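Local coordinates for chitin oligosaccahride binding protein NagB1 (PDB 7EHP) that binds short chitin oligosaccharides such as N,N'-diacetylchitobiose and probably delivers them to an ABC-type sugar importer, at residues Asp135-Arg138 against Asp142-Asp145; Asp145-Ala150 against Lys213-Glu218; Tyr230-Arg233 against Met239-Asp242. All blocks are in the same frame, centred on the assembly; numbering follows the deposited sequence.

Interaction 1. Residues Asp135-Arg138 against Asp142-Asp145; sequences DVPR and DLMD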
loop_
_atom_site.group_PDB
_atom_site.type_symbol
_atom_site.label_atom_id
_atom_site.label_comp_id
_atom_site.label_asym_id
_atom_site.label_seq_id
_atom_site.Cartn_x
_atom_site.Cartn_y
_atom_site.Cartn_z
ATOM N N ASP A 135 9.260 -19.531 -17.344
ATOM C CA ASP A 135 7.849 -19.302 -17.088
ATOM C C ASP A 135 7.682 -18.493 -15.811
ATOM O O ASP A 135 8.641 -18.217 -15.086
ATOM C CB ASP A 135 7.082 -20.620 -16.941
ATOM C CG ASP A 135 7.221 -21.529 -18.136
ATOM O OD1 ASP A 135 7.503 -21.035 -19.249
ATOM O OD2 ASP A 135 7.025 -22.750 -17.953
ATOM N N VAL A 136 6.431 -18.146 -15.512
ATOM C CA VAL A 136 6.118 -17.475 -14.246
ATOM C C VAL A 136 6.434 -18.419 -13.095
ATOM O O VAL A 136 5.986 -19.584 -13.113
ATOM C CB VAL A 136 4.641 -17.033 -14.221
ATOM C CG1 VAL A 136 4.180 -16.710 -12.800
ATOM C CG2 VAL A 136 4.461 -15.831 -15.132
ATOM N N PRO A 137 7.186 -17.991 -12.075
ATOM C CA PRO A 137 7.573 -18.912 -10.997
ATOM C C PRO A 137 6.440 -19.048 -9.997
ATOM O O PRO A 137 5.936 -18.057 -9.464
ATOM C CB PRO A 137 8.796 -18.227 -10.373
ATOM C CG PRO A 137 8.446 -16.738 -10.532
ATOM C CD PRO A 137 7.842 -16.672 -11.927
ATOM N N ARG A 138 6.031 -20.285 -9.737
ATOM C CA ARG A 138 4.930 -20.522 -8.815
ATOM C C ARG A 138 5.377 -20.990 -7.440
ATOM O O ARG A 138 4.576 -20.960 -6.504
ATOM C CB ARG A 138 3.936 -21.532 -9.397
ATOM C CG ARG A 138 2.778 -20.857 -10.128
ATOM C CD ARG A 138 2.314 -19.556 -9.421
ATOM N NE ARG A 138 1.187 -19.749 -8.503
ATOM C CZ ARG A 138 1.293 -20.091 -7.219
ATOM N NH1 ARG A 138 2.477 -20.254 -6.664
ATOM N NH2 ARG A 138 0.202 -20.252 -6.483
ATOM N N ASP A 142 11.365 -22.330 -8.150
ATOM C CA ASP A 142 11.233 -21.679 -9.452
ATOM C C ASP A 142 11.791 -20.261 -9.395
ATOM O O ASP A 142 12.529 -19.833 -10.289
ATOM C CB ASP A 142 9.766 -21.626 -9.902
ATOM C CG ASP A 142 9.058 -22.978 -9.849
ATOM O OD1 ASP A 142 9.593 -23.950 -10.416
ATOM O OD2 ASP A 142 7.935 -23.046 -9.281
ATOM N N LEU A 143 11.431 -19.514 -8.346
ATOM C CA LEU A 143 11.883 -18.127 -8.222
ATOM C C LEU A 143 13.402 -18.036 -8.235
ATOM O O LEU A 143 13.976 -17.166 -8.906
ATOM C CB LEU A 143 11.323 -17.514 -6.939
ATOM C CG LEU A 143 11.567 -16.027 -6.659
ATOM C CD1 LEU A 143 11.253 -15.162 -7.875
ATOM C CD2 LEU A 143 10.741 -15.581 -5.449
ATOM N N MET A 144 14.066 -18.936 -7.502
ATOM C CA MET A 144 15.523 -18.946 -7.443
ATOM C C MET A 144 16.125 -19.132 -8.833
ATOM O O MET A 144 17.094 -18.462 -9.198
ATOM C CB MET A 144 15.968 -20.069 -6.509
ATOM C CG MET A 144 15.629 -19.875 -5.026
ATOM S SD MET A 144 15.885 -18.222 -4.353
ATOM C CE MET A 144 17.621 -18.311 -4.161
ATOM N N ASP A 145 15.547 -20.036 -9.625
ATOM C CA ASP A 145 16.007 -20.259 -10.996
ATOM C C ASP A 145 15.824 -19.006 -11.855
ATOM O O ASP A 145 16.738 -18.590 -12.579
ATOM C CB ASP A 145 15.240 -21.451 -11.578
ATOM C CG ASP A 145 15.640 -21.778 -12.989
ATOM O OD1 ASP A 145 16.829 -22.101 -13.218
ATOM O OD2 ASP A 145 14.754 -21.697 -13.874
#
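Asp142 OD2 accepts from two neighbouring backbone N-H groups. Its stronger partner is Arg139 N, which lies just before the helix 140-152. The second bond comes from Arg138 N, 3.4 Å from Asp142 OD2, and is weak. It is bent to 133° at the hydrogen. The two donors are consecutive along the chain, so one carboxylate oxygen is held by the end of the loop that leads into the helix. The first torsion of Asp142 explains the reach. CG lies anti to the carbonyl carbon and beside the backbone N (chi1 -52°), which swings the carboxylate back toward the preceding residues.

The apolar half of the contact is made by Pro137. Pro137 CB packs on Asp142 CB at 3.6 Å. Pro137 CB also lies 3.6 Å from Leu143 N, so the ring edges up against the first turn of the helix. Further out, the Pro137 CG meets the Leu143 CD1 more loosely, at 4.2 Å. Leu143 approaches the ring at a slant, with CG anti to its own backbone N (chi1 -175°). The backbones come near as well, with Pro137 CA and Asp142 CA 4.8 Å apart.

Other parts of the fold complete the packing. Pro137 also lies on Phe265 of strand 262-265, and Leu143 touches Phe267 and Pro268. Arg138 is tied through its backbone to Asp269. The loop is thus packed between the helix start and the strand 262-265 region.

The Asp142 carboxylate, in the first turn, thus takes the N-H of Arg139 just ahead of the helix. The contact closes a loop that runs from helix 126-132 into helix 140-152, in an alpha/beta lobe of an extracellular solute-binding protein.

Interaction 2. Residues Asp145-Ala150 against Lys213-Glu218; sequences DVAAKA and KGYLQE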
loop_
_atom_site.group_PDB
_atom_site.type_symbol
_atom_site.label_atom_id
_atom_site.label_comp_id
_atom_site.label_asym_id
_atom_site.label_seq_id
_atom_site.Cartn_x
_atom_site.Cartn_y
_atom_site.Cartn_z
ATOM N N ASP A 145 15.547 -20.036 -9.625
ATOM C CA ASP A 145 16.007 -20.259 -10.996
ATOM C C ASP A 145 15.824 -19.006 -11.855
ATOM O O ASP A 145 16.738 -18.590 -12.579
ATOM C CB ASP A 145 15.240 -21.451 -11.578
ATOM C CG ASP A 145 15.640 -21.778 -12.989
ATOM O OD1 ASP A 145 16.829 -22.101 -13.218
ATOM O OD2 ASP A 145 14.754 -21.697 -13.874
ATOM N N VAL A 146 14.640 -18.386 -11.779
ATOM C CA VAL A 146 14.363 -17.168 -12.540
ATOM C C VAL A 146 15.357 -16.080 -12.165
ATOM O O VAL A 146 15.967 -15.442 -13.032
ATOM C CB VAL A 146 12.913 -16.713 -12.294
ATOM C CG1 VAL A 146 12.691 -15.277 -12.786
ATOM C CG2 VAL A 146 11.948 -17.674 -12.958
ATOM N N ALA A 147 15.554 -15.876 -10.857
ATOM C CA ALA A 147 16.440 -14.824 -10.374
ATOM C C ALA A 147 17.887 -15.078 -10.782
ATOM O O ALA A 147 18.599 -14.146 -11.196
ATOM C CB ALA A 147 16.319 -14.717 -8.852
ATOM N N ALA A 148 18.342 -16.333 -10.663
ATOM C CA ALA A 148 19.706 -16.690 -11.064
ATOM C C ALA A 148 19.936 -16.464 -12.558
ATOM O O ALA A 148 20.983 -15.939 -12.957
ATOM C CB ALA A 148 19.995 -18.145 -10.700
ATOM N N LYS A 149 18.972 -16.855 -13.397
ATOM C CA LYS A 149 19.094 -16.618 -14.836
ATOM C C LYS A 149 19.013 -15.135 -15.164
ATOM O O LYS A 149 19.770 -14.639 -16.008
ATOM C CB LYS A 149 18.008 -17.388 -15.591
ATOM C CG LYS A 149 18.112 -18.905 -15.430
ATOM C CD LYS A 149 17.257 -19.661 -16.423
ATOM C CE LYS A 149 17.570 -21.155 -16.351
ATOM N NZ LYS A 149 16.374 -21.983 -16.655
ATOM N N ALA A 150 18.098 -14.409 -14.514
ATOM C CA ALA A 150 18.011 -12.972 -14.747
ATOM C C ALA A 150 19.346 -12.308 -14.455
ATOM O O ALA A 150 19.856 -11.521 -15.264
ATOM C CB ALA A 150 16.899 -12.357 -13.887
ATOM N N LYS A 213 22.189 -13.051 -2.073
ATOM C CA LYS A 213 22.446 -13.462 -3.444
ATOM C C LYS A 213 22.415 -12.296 -4.420
ATOM O O LYS A 213 22.726 -12.490 -5.602
ATOM C CB LYS A 213 21.420 -14.517 -3.875
ATOM C CG LYS A 213 21.760 -15.902 -3.368
ATOM C CD LYS A 213 20.629 -16.869 -3.619
ATOM C CE LYS A 213 20.918 -18.233 -3.009
ATOM N NZ LYS A 213 22.233 -18.774 -3.474
ATOM N N GLY A 214 22.059 -11.096 -3.956
ATOM C CA GLY A 214 21.921 -9.982 -4.870
ATOM C C GLY A 214 20.703 -10.067 -5.759
ATOM O O GLY A 214 20.704 -9.496 -6.849
ATOM N N TYR A 215 19.672 -10.793 -5.333
ATOM C CA TYR A 215 18.433 -10.866 -6.100
ATOM C C TYR A 215 17.544 -9.655 -5.831
ATOM O O TYR A 215 16.860 -9.165 -6.733
ATOM C CB TYR A 215 17.692 -12.157 -5.767
ATOM C CG TYR A 215 18.413 -13.408 -6.227
ATOM C CD1 TYR A 215 19.519 -13.326 -7.054
ATOM C CD2 TYR A 215 17.962 -14.670 -5.853
ATOM C CE1 TYR A 215 20.172 -14.456 -7.491
ATOM C CE2 TYR A 215 18.607 -15.809 -6.292
ATOM C CZ TYR A 215 19.714 -15.691 -7.115
ATOM O OH TYR A 215 20.366 -16.818 -7.554
ATOM N N LEU A 216 17.523 -9.182 -4.592
ATOM C CA LEU A 216 17.057 -7.837 -4.311
ATOM C C LEU A 216 18.160 -6.870 -4.710
ATOM O O LEU A 216 19.323 -7.076 -4.352
ATOM C CB LEU A 216 16.723 -7.695 -2.831
ATOM C CG LEU A 216 15.360 -8.270 -2.460
ATOM C CD1 LEU A 216 15.231 -8.464 -0.949
ATOM C CD2 LEU A 216 14.249 -7.340 -2.978
ATOM N N GLN A 217 17.800 -5.836 -5.464
ATOM C CA GLN A 217 18.771 -4.927 -6.065
ATOM C C GLN A 217 19.801 -4.408 -5.067
ATOM O O GLN A 217 19.454 -3.811 -4.044
ATOM C CB GLN A 217 18.031 -3.760 -6.698
ATOM C CG GLN A 217 18.936 -2.674 -7.215
ATOM C CD GLN A 217 18.275 -1.891 -8.312
ATOM O OE1 GLN A 217 17.049 -1.762 -8.342
ATOM N NE2 GLN A 217 19.072 -1.358 -9.223
ATOM N N GLU A 218 21.074 -4.617 -5.384
ATOM C CA GLU A 218 22.148 -4.172 -4.506
ATOM C C GLU A 218 22.290 -2.655 -4.534
ATOM O O GLU A 218 21.996 -2.000 -5.536
ATOM C CB GLU A 218 23.467 -4.815 -4.920
ATOM C CG GLU A 218 23.500 -6.309 -4.716
ATOM C CD GLU A 218 24.738 -6.917 -5.333
ATOM O OE1 GLU A 218 24.636 -7.482 -6.448
ATOM O OE2 GLU A 218 25.812 -6.786 -4.709
#
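The Tyr215 ring lies against helix 140-152 with one face over Ala147. The Ala147 CB sits 3.5 Å from the ring centroid and only 15° off the ring normal. This is a CH-pi contact over the face. The methyl is shifted from the centre toward the rim, and its closest ring atom is Tyr215 CD2, at 3.4 Å from Ala147 CB. The opposite face carries Lys213 CB, 3.6 Å above the ring plane and over its centre. The ring is therefore held between a methyl of the helix and the CB methylene of Lys213, two residues earlier.

At the far end of the ring, the Tyr215 OH lies 3.4 Å from Ala148 CB. The two alanines thus meet different parts of one side chain, the ring face and the hydroxyl end. The first torsion of Tyr215, with CG beside the backbone N (chi1 -67°), carries the ring toward the helix although the side chain does not start out in that direction.

Gly214, with positive phi, closes helix 198-213 in a Schellman motif and turns the chain into Tyr215. Met144 and Pro157 also touch the ring. The backbone of Tyr215 bonds to Phe158 of strand 156-159. The arrangement is a helix C-cap turn followed by an aromatic side chain packed on a neighbouring helix, within one lobe of the solute-binding protein.

Interaction 3. Residues Tyr230-Arg233 against Met239-Asp242; sequences YAFR and MMFD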
loop_
_atom_site.group_PDB
_atom_site.type_symbol
_atom_site.label_atom_id
_atom_site.label_comp_id
_atom_site.label_asym_id
_atom_site.label_seq_id
_atom_site.Cartn_x
_atom_site.Cartn_y
_atom_site.Cartn_z
ATOM N N TYR A 230 11.517 3.201 -11.707
ATOM C CA TYR A 230 12.324 3.532 -12.875
ATOM C C TYR A 230 13.018 2.283 -13.410
ATOM O O TYR A 230 12.917 1.966 -14.602
ATOM C CB TYR A 230 13.368 4.594 -12.534
ATOM C CG TYR A 230 12.883 5.909 -11.962
ATOM C CD1 TYR A 230 11.596 6.400 -12.201
ATOM C CD2 TYR A 230 13.752 6.688 -11.199
ATOM C CE1 TYR A 230 11.193 7.653 -11.661
ATOM C CE2 TYR A 230 13.361 7.909 -10.657
ATOM C CZ TYR A 230 12.098 8.390 -10.884
ATOM O OH TYR A 230 11.783 9.605 -10.326
ATOM N N ALA A 231 13.721 1.552 -12.530
ATOM C CA ALA A 231 14.520 0.412 -12.978
ATOM C C ALA A 231 13.656 -0.604 -13.695
ATOM O O ALA A 231 14.017 -1.090 -14.773
ATOM C CB ALA A 231 15.242 -0.245 -11.797
ATOM N N PHE A 232 12.489 -0.919 -13.121
ATOM C CA PHE A 232 11.600 -1.881 -13.758
ATOM C C PHE A 232 11.059 -1.355 -15.085
ATOM O O PHE A 232 11.076 -2.061 -16.101
ATOM C CB PHE A 232 10.455 -2.238 -12.816
ATOM C CG PHE A 232 9.516 -3.247 -13.388
ATOM C CD1 PHE A 232 9.950 -4.554 -13.628
ATOM C CD2 PHE A 232 8.213 -2.894 -13.718
ATOM C CE1 PHE A 232 9.098 -5.498 -14.170
ATOM C CE2 PHE A 232 7.348 -3.820 -14.268
ATOM C CZ PHE A 232 7.791 -5.140 -14.490
ATOM N N ARG A 233 10.535 -0.128 -15.101
ATOM C CA ARG A 233 9.890 0.324 -16.329
ATOM C C ARG A 233 10.903 0.615 -17.434
ATOM O O ARG A 233 10.547 0.578 -18.618
ATOM C CB ARG A 233 9.005 1.547 -16.050
ATOM C CG ARG A 233 9.672 2.897 -16.207
ATOM C CD ARG A 233 8.718 4.020 -15.767
ATOM N NE ARG A 233 9.403 5.309 -15.715
ATOM C CZ ARG A 233 9.036 6.326 -14.945
ATOM N NH1 ARG A 233 7.983 6.216 -14.137
ATOM N NH2 ARG A 233 9.734 7.447 -14.973
ATOM N N MET A 239 11.862 -8.190 -12.463
ATOM C CA MET A 239 10.714 -8.214 -11.569
ATOM C C MET A 239 10.806 -7.015 -10.639
ATOM O O MET A 239 11.857 -6.372 -10.505
ATOM C CB MET A 239 10.658 -9.513 -10.740
ATOM C CG MET A 239 10.657 -10.803 -11.555
ATOM S SD MET A 239 10.694 -12.262 -10.479
ATOM C CE MET A 239 12.466 -12.299 -10.174
ATOM N N MET A 240 9.686 -6.736 -9.978
ATOM C CA MET A 240 9.590 -5.693 -8.960
ATOM C C MET A 240 8.411 -6.036 -8.070
ATOM O O MET A 240 7.282 -6.096 -8.567
ATOM C CB MET A 240 9.363 -4.324 -9.595
ATOM C CG MET A 240 9.095 -3.224 -8.581
ATOM S SD MET A 240 8.964 -1.629 -9.394
ATOM C CE MET A 240 7.265 -1.698 -9.993
ATOM N N PHE A 241 8.651 -6.224 -6.772
ATOM C CA PHE A 241 7.546 -6.389 -5.833
ATOM C C PHE A 241 7.010 -5.007 -5.466
ATOM O O PHE A 241 7.765 -4.142 -5.011
ATOM C CB PHE A 241 8.002 -7.150 -4.579
ATOM C CG PHE A 241 6.877 -7.589 -3.680
ATOM C CD1 PHE A 241 6.240 -6.685 -2.853
ATOM C CD2 PHE A 241 6.461 -8.918 -3.655
ATOM C CE1 PHE A 241 5.190 -7.088 -2.026
ATOM C CE2 PHE A 241 5.402 -9.331 -2.815
ATOM C CZ PHE A 241 4.769 -8.409 -2.009
ATOM N N ASP A 242 5.708 -4.804 -5.642
ATOM C CA ASP A 242 5.120 -3.481 -5.444
ATOM C C ASP A 242 3.608 -3.617 -5.306
ATOM O O ASP A 242 3.033 -4.694 -5.497
ATOM C CB ASP A 242 5.483 -2.539 -6.608
ATOM C CG ASP A 242 5.602 -1.092 -6.176
ATOM O OD1 ASP A 242 5.032 -0.743 -5.117
ATOM O OD2 ASP A 242 6.274 -0.304 -6.891
#
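Met240 and Phe232 form a Met-aromatic contact that packs helix 225-233 on strand 237-243, part of the alpha/beta core of this solute-binding fold. The Met240 side chain sets out toward the helix. Met240 CB lies 3.9 Å from Phe232 CG. Both side chains leave with CG anti to the backbone N (chi1 173° for Met240), and they pass each other at about a right angle. At the ring carbon CD1, on the same side of the ring plane, Phe232 CD1 lies 4.0 Å from Met239 C, so the strand backbone takes part. The surroundings are apolar too: Phe123 of strand 109-125 touches Phe232, and Ala159 touches Met240. No hydrogen bond joins the two segments.

The sulfur comes next. Met240 SD touches Phe232 CB at 3.8 Å, and it sits 5.2 Å from the centroid of the Phe232 ring. Its direction is oblique, 49° off the ring normal, so it is neither stacked on the face nor at the edge. The methionine chain bends at chi3 (81°), which turns its methyl back to the ring, where Met240 CE meets Phe232 CD2 at 4.0 Å.

Overall arrangement
Interactions 1 and 2 share Asp145 and both use helix 140-152. Their centres are about 11 Å apart. Met144 joins them, since its CE lies 3.4 Å from Lys213 CD and equally close to Tyr215 CE2. Interaction 3 lies about 17 Å from interaction 1 and about 13 Å from interaction 2, centre to centre. Met239 bridges these gaps: its CE packs on Leu143 CD1 at 3.9 Å and on Val146 CG1 at 4.0 Å. The three contacts touch one another through these side chains, on the same side of the chain's centre. A bound NAG lies about 11 Å from the Met240 side chain, so the Met240 side chain does not touch the sugar.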